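ATP-dependent RNA helicase HrpB (PDB 6EUD) hydrolyses ATP to ADP and phosphate as a bacterial DExH-box NTPase of the DEAD box helicase family, with single-stranded RNA binding and RNA helicase activity. Local coordinates at residues 710-715 / 734-739; 729-734 / 754-759; 742-747 / 769-774. All coordinates share one frame; numbering follows the deposited sequence.

All three contacts belong to the HrpB-type ATP-dependent helicase C-terminal region (667-799), each with its centre between 50 and 58 Å from the centre of the chain and away from the ATP-binding and DEFH-box residues. All three lie on or beside one small mixed sheet, in which interaction 2 is the parallel strand pair. The centres of interactions 1 and 2 are about 10 Å apart. Those of interactions 2 and 3 are about 11 Å apart. Interactions 1 and 2 share Met-734, and Met-737 joins all three: its CG rests on Val-732 CG1 at 3.9 Å and its CE on Leu-771 CD2 at 4.0 Å. Met-734 SD also touches Phe-774 CE2 at 3.7 Å, which ties the strand end to helix 771-776.

Interaction 1. Residues 710-715 / 734-739; sequences YTVPTG and MQEMFG
Glu-736 meets the turn of the other segment with its carboxylate, and Thr-714 answers by donating its hydroxyl: OG1 lies 2.5 Å from Glu-736 OE2, a very short hydrogen bond. Threonine suits the site because its two branches divide the work. With chi1 at 57°, OG1 sits between the backbone N and the carbonyl carbon and turns to the carboxylate, while CG2 rests on Glu-736 CA at 3.7 Å. The glutamate reaches this hydroxyl through a bend at chi2 (-148°). Its OE2 also bonds the hydroxyl of Ser-716, and OE1 has a long, weak ion pair with Arg-733. Shortening the glutamate to an alanine removes the carboxylate and is likely to leave the hydroxyls of Thr-714 and Ser-716 without their shared acceptor, the threonine being held less firmly in its rotamer.

The carbonyl of Glu-736 faces the ring of Pro-713, its O lying 3.5 Å from CD. Next, Met-737 has its CB directed away, yet the chain folds back through bends at chi2 and chi3 and lays SD across Val-712 CG1 at 3.6 Å; a flexible thioether can make such a detour. Phe-738 contributes its carbonyl O, 3.5 Å from Pro-713 CB, while its ring swings away to Pro-799.

Pro-713, whose fixed phi suits the second position of the type I turn 712-715, is thus touched by two carbonyls. The turn is closed by Gly-715 N to Val-712 O, 2.9 Å, and links strands 709-711 and 717-721. Chemically, the contact joins this hairpin turn to the 3-10 segment by a carboxylate that gathers two hydroxyls, flanked by an apolar patch of Val-712, Pro-713 and Met-737.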
# COMPACT_ATOMS: atom_id res chain seq x y z
N TYR A 710 -36.35 11.95 -31.32
CA TYR A 710 -36.29 13.39 -31.55
C TYR A 710 -37.47 13.79 -32.47
O TYR A 710 -37.74 13.10 -33.46
CB TYR A 710 -34.94 13.79 -32.16
CG TYR A 710 -34.75 15.29 -32.34
CD1 TYR A 710 -34.27 16.08 -31.30
CD2 TYR A 710 -35.03 15.91 -33.57
CE1 TYR A 710 -34.10 17.46 -31.45
CE2 TYR A 710 -34.86 17.29 -33.74
CZ TYR A 710 -34.40 18.06 -32.68
OH TYR A 710 -34.24 19.41 -32.84
N THR A 711 -38.19 14.86 -32.12
CA THR A 711 -39.26 15.37 -33.00
C THR A 711 -38.70 16.37 -34.00
O THR A 711 -38.21 17.44 -33.62
CB THR A 711 -40.40 16.05 -32.22
OG1 THR A 711 -40.88 15.19 -31.19
CG2 THR A 711 -41.55 16.42 -33.17
N VAL A 712 -38.75 16.03 -35.28
CA VAL A 712 -38.23 16.89 -36.35
C VAL A 712 -39.28 17.95 -36.76
O VAL A 712 -40.41 17.92 -36.29
CB VAL A 712 -37.80 16.03 -37.57
CG1 VAL A 712 -36.55 15.23 -37.23
CG2 VAL A 712 -38.92 15.11 -37.99
N PRO A 713 -38.89 18.92 -37.62
CA PRO A 713 -39.85 19.97 -37.98
C PRO A 713 -41.22 19.51 -38.51
O PRO A 713 -42.20 20.22 -38.29
CB PRO A 713 -39.10 20.76 -39.05
CG PRO A 713 -37.66 20.67 -38.57
CD PRO A 713 -37.51 19.28 -38.02
N THR A 714 -41.30 18.37 -39.19
CA THR A 714 -42.57 17.90 -39.71
C THR A 714 -43.48 17.37 -38.61
O THR A 714 -44.67 17.18 -38.83
CB THR A 714 -42.38 16.78 -40.76
OG1 THR A 714 -41.65 15.69 -40.18
CG2 THR A 714 -41.63 17.31 -41.96
N GLY A 715 -42.92 17.12 -37.43
CA GLY A 715 -43.70 16.52 -36.36
C GLY A 715 -43.43 15.03 -36.21
O GLY A 715 -43.85 14.41 -35.22
N MET A 734 -34.01 13.98 -45.49
CA MET A 734 -33.61 15.38 -45.58
C MET A 734 -34.81 16.31 -45.68
O MET A 734 -34.85 17.35 -45.03
CB MET A 734 -32.71 15.57 -46.80
CG MET A 734 -32.19 16.99 -46.98
SD MET A 734 -31.09 17.15 -48.39
CE MET A 734 -32.18 16.81 -49.77
N GLN A 735 -35.80 15.91 -46.46
CA GLN A 735 -37.00 16.73 -46.68
C GLN A 735 -37.68 17.12 -45.35
O GLN A 735 -38.30 18.19 -45.25
CB GLN A 735 -37.98 15.99 -47.61
CG GLN A 735 -38.60 14.75 -46.98
CD GLN A 735 -38.71 13.56 -47.93
OE1 GLN A 735 -38.04 13.50 -48.95
NE2 GLN A 735 -39.55 12.60 -47.57
N GLU A 736 -37.54 16.27 -44.33
CA GLU A 736 -38.20 16.50 -43.05
C GLU A 736 -37.47 17.54 -42.20
O GLU A 736 -38.02 18.06 -41.24
CB GLU A 736 -38.33 15.19 -42.27
CG GLU A 736 -39.28 14.17 -42.90
CD GLU A 736 -39.99 13.30 -41.86
OE1 GLU A 736 -39.42 12.26 -41.43
OE2 GLU A 736 -41.11 13.67 -41.47
N MET A 737 -36.22 17.84 -42.54
CA MET A 737 -35.45 18.81 -41.77
C MET A 737 -35.59 20.24 -42.30
O MET A 737 -34.93 21.16 -41.81
CB MET A 737 -33.98 18.41 -41.77
CG MET A 737 -33.71 17.09 -41.08
SD MET A 737 -34.32 17.11 -39.40
CE MET A 737 -33.43 18.53 -38.72
N PHE A 738 -36.45 20.44 -43.29
CA PHE A 738 -36.67 21.79 -43.81
C PHE A 738 -37.27 22.72 -42.77
O PHE A 738 -38.24 22.37 -42.08
CB PHE A 738 -37.58 21.74 -45.04
CG PHE A 738 -36.96 21.12 -46.24
CD1 PHE A 738 -35.58 20.98 -46.32
CD2 PHE A 738 -37.74 20.66 -47.28
CE1 PHE A 738 -35.00 20.40 -47.43
CE2 PHE A 738 -37.16 20.08 -48.38
CZ PHE A 738 -35.79 19.95 -48.46
N GLY A 739 -36.72 23.92 -42.67
CA GLY A 739 -37.22 24.89 -41.72
C GLY A 739 -36.34 25.00 -40.48
O GLY A 739 -36.46 25.95 -39.70

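Interaction 2. Residues 729-734 / 754-759; sequences ALAVRM and VLELLS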
# COMPACT_ATOMS: atom_id res chain seq x y z
N ALA A 729 -26.77 9.36 -33.21
CA ALA A 729 -27.09 9.56 -34.62
C ALA A 729 -28.60 9.62 -34.86
O ALA A 729 -29.40 9.05 -34.14
CB ALA A 729 -26.46 8.47 -35.46
N LEU A 730 -28.97 10.32 -35.91
CA LEU A 730 -30.37 10.44 -36.26
C LEU A 730 -30.56 10.25 -37.76
O LEU A 730 -30.18 11.12 -38.55
CB LEU A 730 -30.89 11.81 -35.83
CG LEU A 730 -32.39 12.01 -35.97
CD1 LEU A 730 -33.10 11.72 -34.66
CD2 LEU A 730 -32.65 13.41 -36.44
N ALA A 731 -31.14 9.12 -38.15
CA ALA A 731 -31.39 8.82 -39.55
C ALA A 731 -32.73 9.40 -39.95
O ALA A 731 -33.77 8.97 -39.47
CB ALA A 731 -31.35 7.34 -39.80
N VAL A 732 -32.70 10.40 -40.83
CA VAL A 732 -33.92 11.15 -41.16
C VAL A 732 -33.92 11.60 -42.62
O VAL A 732 -32.89 12.01 -43.14
CB VAL A 732 -34.08 12.40 -40.25
CG1 VAL A 732 -32.88 13.33 -40.38
CG2 VAL A 732 -35.35 13.16 -40.58
N ARG A 733 -35.07 11.52 -43.27
CA ARG A 733 -35.18 12.05 -44.63
C ARG A 733 -34.91 13.55 -44.61
O ARG A 733 -35.47 14.29 -43.80
CB ARG A 733 -36.54 11.75 -45.23
CG ARG A 733 -36.83 10.27 -45.41
CD ARG A 733 -38.25 10.03 -45.87
NE ARG A 733 -39.21 10.52 -44.89
CZ ARG A 733 -40.52 10.59 -45.08
NH1 ARG A 733 -41.05 10.18 -46.23
NH2 ARG A 733 -41.30 11.05 -44.12
N MET A 734 -34.01 13.98 -45.49
CA MET A 734 -33.61 15.38 -45.58
C MET A 734 -34.81 16.31 -45.68
O MET A 734 -34.85 17.35 -45.03
CB MET A 734 -32.71 15.57 -46.80
CG MET A 734 -32.19 16.99 -46.98
SD MET A 734 -31.09 17.15 -48.39
CE MET A 734 -32.18 16.81 -49.77
N VAL A 754 -25.62 13.59 -34.91
CA VAL A 754 -25.10 13.36 -36.24
C VAL A 754 -26.31 12.99 -37.09
O VAL A 754 -26.98 12.00 -36.82
CB VAL A 754 -24.03 12.24 -36.29
CG1 VAL A 754 -23.68 11.90 -37.73
CG2 VAL A 754 -22.77 12.65 -35.52
N LEU A 755 -26.59 13.82 -38.10
CA LEU A 755 -27.74 13.63 -38.97
C LEU A 755 -27.36 12.76 -40.16
O LEU A 755 -26.46 13.09 -40.93
CB LEU A 755 -28.28 14.96 -39.49
CG LEU A 755 -28.70 16.03 -38.49
CD1 LEU A 755 -29.31 17.23 -39.22
CD2 LEU A 755 -29.69 15.42 -37.51
N GLU A 756 -28.05 11.65 -40.29
CA GLU A 756 -27.89 10.85 -41.48
C GLU A 756 -29.02 11.19 -42.43
O GLU A 756 -30.12 10.64 -42.36
CB GLU A 756 -27.83 9.37 -41.11
CG GLU A 756 -26.58 9.07 -40.25
CD GLU A 756 -26.63 7.71 -39.55
OE1 GLU A 756 -27.70 7.31 -39.05
OE2 GLU A 756 -25.59 7.02 -39.51
N LEU A 757 -28.75 12.16 -43.29
CA LEU A 757 -29.75 12.74 -44.17
C LEU A 757 -30.03 11.84 -45.35
O LEU A 757 -29.12 11.48 -46.11
CB LEU A 757 -29.31 14.12 -44.64
CG LEU A 757 -29.19 15.13 -43.49
CD1 LEU A 757 -28.77 16.51 -43.98
CD2 LEU A 757 -30.52 15.20 -42.77
N LEU A 758 -31.29 11.47 -45.51
CA LEU A 758 -31.68 10.46 -46.48
C LEU A 758 -32.56 11.06 -47.56
O LEU A 758 -33.12 12.14 -47.39
CB LEU A 758 -32.41 9.32 -45.76
CG LEU A 758 -31.76 8.79 -44.47
CD1 LEU A 758 -32.77 7.97 -43.68
CD2 LEU A 758 -30.51 7.96 -44.73
N SER A 759 -32.66 10.35 -48.67
CA SER A 759 -33.60 10.66 -49.74
C SER A 759 -35.00 10.11 -49.44
O SER A 759 -35.17 9.36 -48.48
CB SER A 759 -33.06 10.07 -51.04
OG SER A 759 -33.22 8.66 -51.03
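Leu-730 and Val-732 face Val-754, Glu-756 and Leu-758 through their backbones, giving and taking hydrogen bonds in turn as neighbouring parallel strands do. Leu-730 N donates to Val-754 O at 2.8 Å, and Leu-730 O receives Glu-756 N. Val-732 repeats the scheme with Glu-756 O and Leu-758 N. Met-734, already past the strand, adds a last rung: its N reaches Leu-758 O at 2.8 Å, nearly straight at 170°.

On one face the aliphatic chains pair along the register and point the same way. Leu-730 CD2 touches Leu-755 CD2 at 3.7 Å, and Val-732 CG1 touches Leu-757 CD2 at 3.8 Å; this valine methyl lies between the backbone N and the carbonyl carbon (chi1 58°), which brings it against the leucine. Branched apolar residues suit this face because helix 771-776 packs on it, with Leu-771 against Leu-755 and Phe-774 against Leu-757.

The other face carries Ala-729, Ala-731, Val-754 and Glu-756. Glu-756 reaches toward the neighbouring strand, its OE1 lying beside the methyls of Ala-729 and Ala-731, 3.7 Å from Ala-731 CB, where it forms a salt bridge with Arg-721 of strand 717-721. Alanines suit these two places, since their single methyls are small enough for OE1 to lie beside both. Near the end, Leu-758 CD1 lies 3.7 Å from Val-732 N, and Arg-733 CG is 3.6 Å from Ser-759 O.

The short strand axes lie 4.5 Å apart and 25° from parallel. This is the parallel pair of a mixed sheet whose other neighbours run antiparallel; its strands are joined by a crossover containing short strand 745-746 and no alpha helix.

Interaction 3. Residues 742-747 / 769-774; sequences TNPTIA and RDLSDF
Asn-743 and Leu-771 bring their CA atoms to 4.7 Å where the chain leading into strand 745-746 passes the first turn of helix 771-776. The amide of Asn-743 carries the contact. Its chi1 of -158° turns the amide away from the backbone N and toward the helix start, where OD1 accepts Leu-771 N at 2.9 Å. The N-H lies in the amide carbonyl plane and on a lone pair, though the bond is bent to 143° at the hydrogen. The amide also lies against the Arg-769 carbonyl, OD1 3.1 Å from Arg-769 O, with no hydrogen bond.

ND2 donates to Pro-744 O at 3.0 Å and to Leu-753 O of strand 751-758, which fixes the flip of the group. Pro-744 CD meets Leu-771 CD2 at 4.2 Å, the side chains crossing at about a right angle. A water accepts from Ser-772 N at 3.3 Å and, weakly, from Asn-743 N.

Asp-770, at the N-cap, makes no side-chain capping bond. Asparagine, acceptor and donor in one flat group, thus satisfies an N-H of the first helical turn while its ND2 donates to a loop and a strand carbonyl; the helix start would probably favour its partly negative oxygen.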
# COMPACT_ATOMS: atom_id res chain seq x y z
N THR A 742 -30.68 25.28 -37.44
CA THR A 742 -29.66 24.90 -36.48
C THR A 742 -29.64 23.40 -36.24
O THR A 742 -30.67 22.81 -35.90
CB THR A 742 -29.87 25.63 -35.14
OG1 THR A 742 -29.76 27.04 -35.34
CG2 THR A 742 -28.84 25.21 -34.13
N ASN A 743 -28.48 22.80 -36.41
CA ASN A 743 -28.32 21.37 -36.15
C ASN A 743 -28.89 20.99 -34.78
O ASN A 743 -28.57 21.61 -33.77
CB ASN A 743 -26.85 20.96 -36.23
CG ASN A 743 -26.67 19.48 -36.50
OD1 ASN A 743 -26.45 19.08 -37.64
ND2 ASN A 743 -26.78 18.65 -35.45
N PRO A 744 -29.79 20.00 -34.75
CA PRO A 744 -30.38 19.49 -33.49
C PRO A 744 -29.33 19.11 -32.44
O PRO A 744 -28.23 18.68 -32.79
CB PRO A 744 -31.16 18.24 -33.95
CG PRO A 744 -31.49 18.51 -35.38
CD PRO A 744 -30.38 19.36 -35.94
N THR A 745 -29.68 19.28 -31.17
CA THR A 745 -28.78 18.91 -30.09
C THR A 745 -29.55 18.32 -28.93
O THR A 745 -30.71 18.64 -28.73
CB THR A 745 -27.96 20.10 -29.55
OG1 THR A 745 -28.85 21.07 -28.99
CG2 THR A 745 -27.12 20.72 -30.63
N ILE A 746 -28.87 17.48 -28.15
CA ILE A 746 -29.43 16.93 -26.93
C ILE A 746 -28.50 17.24 -25.77
O ILE A 746 -27.54 18.00 -25.95
CB ILE A 746 -29.64 15.41 -27.05
CG1 ILE A 746 -28.30 14.72 -27.28
CG2 ILE A 746 -30.59 15.11 -28.19
CD1 ILE A 746 -28.42 13.24 -27.51
N ALA A 747 -28.76 16.66 -24.60
CA ALA A 747 -27.89 16.78 -23.43
C ALA A 747 -27.67 18.25 -23.03
O ALA A 747 -26.54 18.72 -22.99
CB ALA A 747 -26.54 16.08 -23.69
N ARG A 769 -23.16 16.84 -38.84
CA ARG A 769 -23.65 17.32 -37.56
C ARG A 769 -23.50 18.83 -37.54
O ARG A 769 -23.59 19.46 -36.50
CB ARG A 769 -22.91 16.68 -36.38
CG ARG A 769 -21.45 16.98 -36.30
CD ARG A 769 -20.89 16.38 -35.03
NE ARG A 769 -19.45 16.63 -34.93
CZ ARG A 769 -18.72 16.31 -33.87
NH1 ARG A 769 -19.31 15.74 -32.82
NH2 ARG A 769 -17.43 16.57 -33.86
N ASP A 770 -23.28 19.39 -38.73
CA ASP A 770 -23.29 20.83 -38.92
C ASP A 770 -24.33 21.15 -39.99
O ASP A 770 -23.98 21.56 -41.11
CB ASP A 770 -21.92 21.36 -39.34
CG ASP A 770 -20.80 20.88 -38.42
OD1 ASP A 770 -20.51 21.58 -37.43
OD2 ASP A 770 -20.18 19.84 -38.71
N LEU A 771 -25.61 20.94 -39.66
CA LEU A 771 -26.70 21.13 -40.60
C LEU A 771 -26.65 22.48 -41.29
O LEU A 771 -26.89 22.56 -42.50
CB LEU A 771 -28.05 20.95 -39.90
CG LEU A 771 -29.33 21.21 -40.70
CD1 LEU A 771 -29.50 20.27 -41.90
CD2 LEU A 771 -30.53 21.12 -39.75
N SER A 772 -26.31 23.53 -40.54
CA SER A 772 -26.18 24.88 -41.09
C SER A 772 -25.14 24.96 -42.22
O SER A 772 -25.39 25.59 -43.25
CB SER A 772 -25.81 25.86 -39.99
OG SER A 772 -25.80 27.19 -40.48
N ASP A 773 -24.00 24.31 -42.04
CA ASP A 773 -23.00 24.21 -43.10
C ASP A 773 -23.51 23.43 -44.30
O ASP A 773 -23.10 23.68 -45.44
CB ASP A 773 -21.72 23.54 -42.60
CG ASP A 773 -20.91 24.44 -41.70
OD1 ASP A 773 -21.21 25.65 -41.67
OD2 ASP A 773 -19.98 23.94 -41.04
N PHE A 774 -24.38 22.46 -44.06
CA PHE A 774 -24.85 21.62 -45.13
C PHE A 774 -25.77 22.39 -46.09
O PHE A 774 -25.60 22.34 -47.31
CB PHE A 774 -25.57 20.39 -44.59
CG PHE A 774 -26.25 19.60 -45.65
CD1 PHE A 774 -25.50 18.83 -46.54
CD2 PHE A 774 -27.62 19.66 -45.81
CE1 PHE A 774 -26.13 18.10 -47.55
CE2 PHE A 774 -28.26 18.94 -46.81
CZ PHE A 774 -27.51 18.16 -47.69
O HOH W 1 -25.44 23.95 -37.40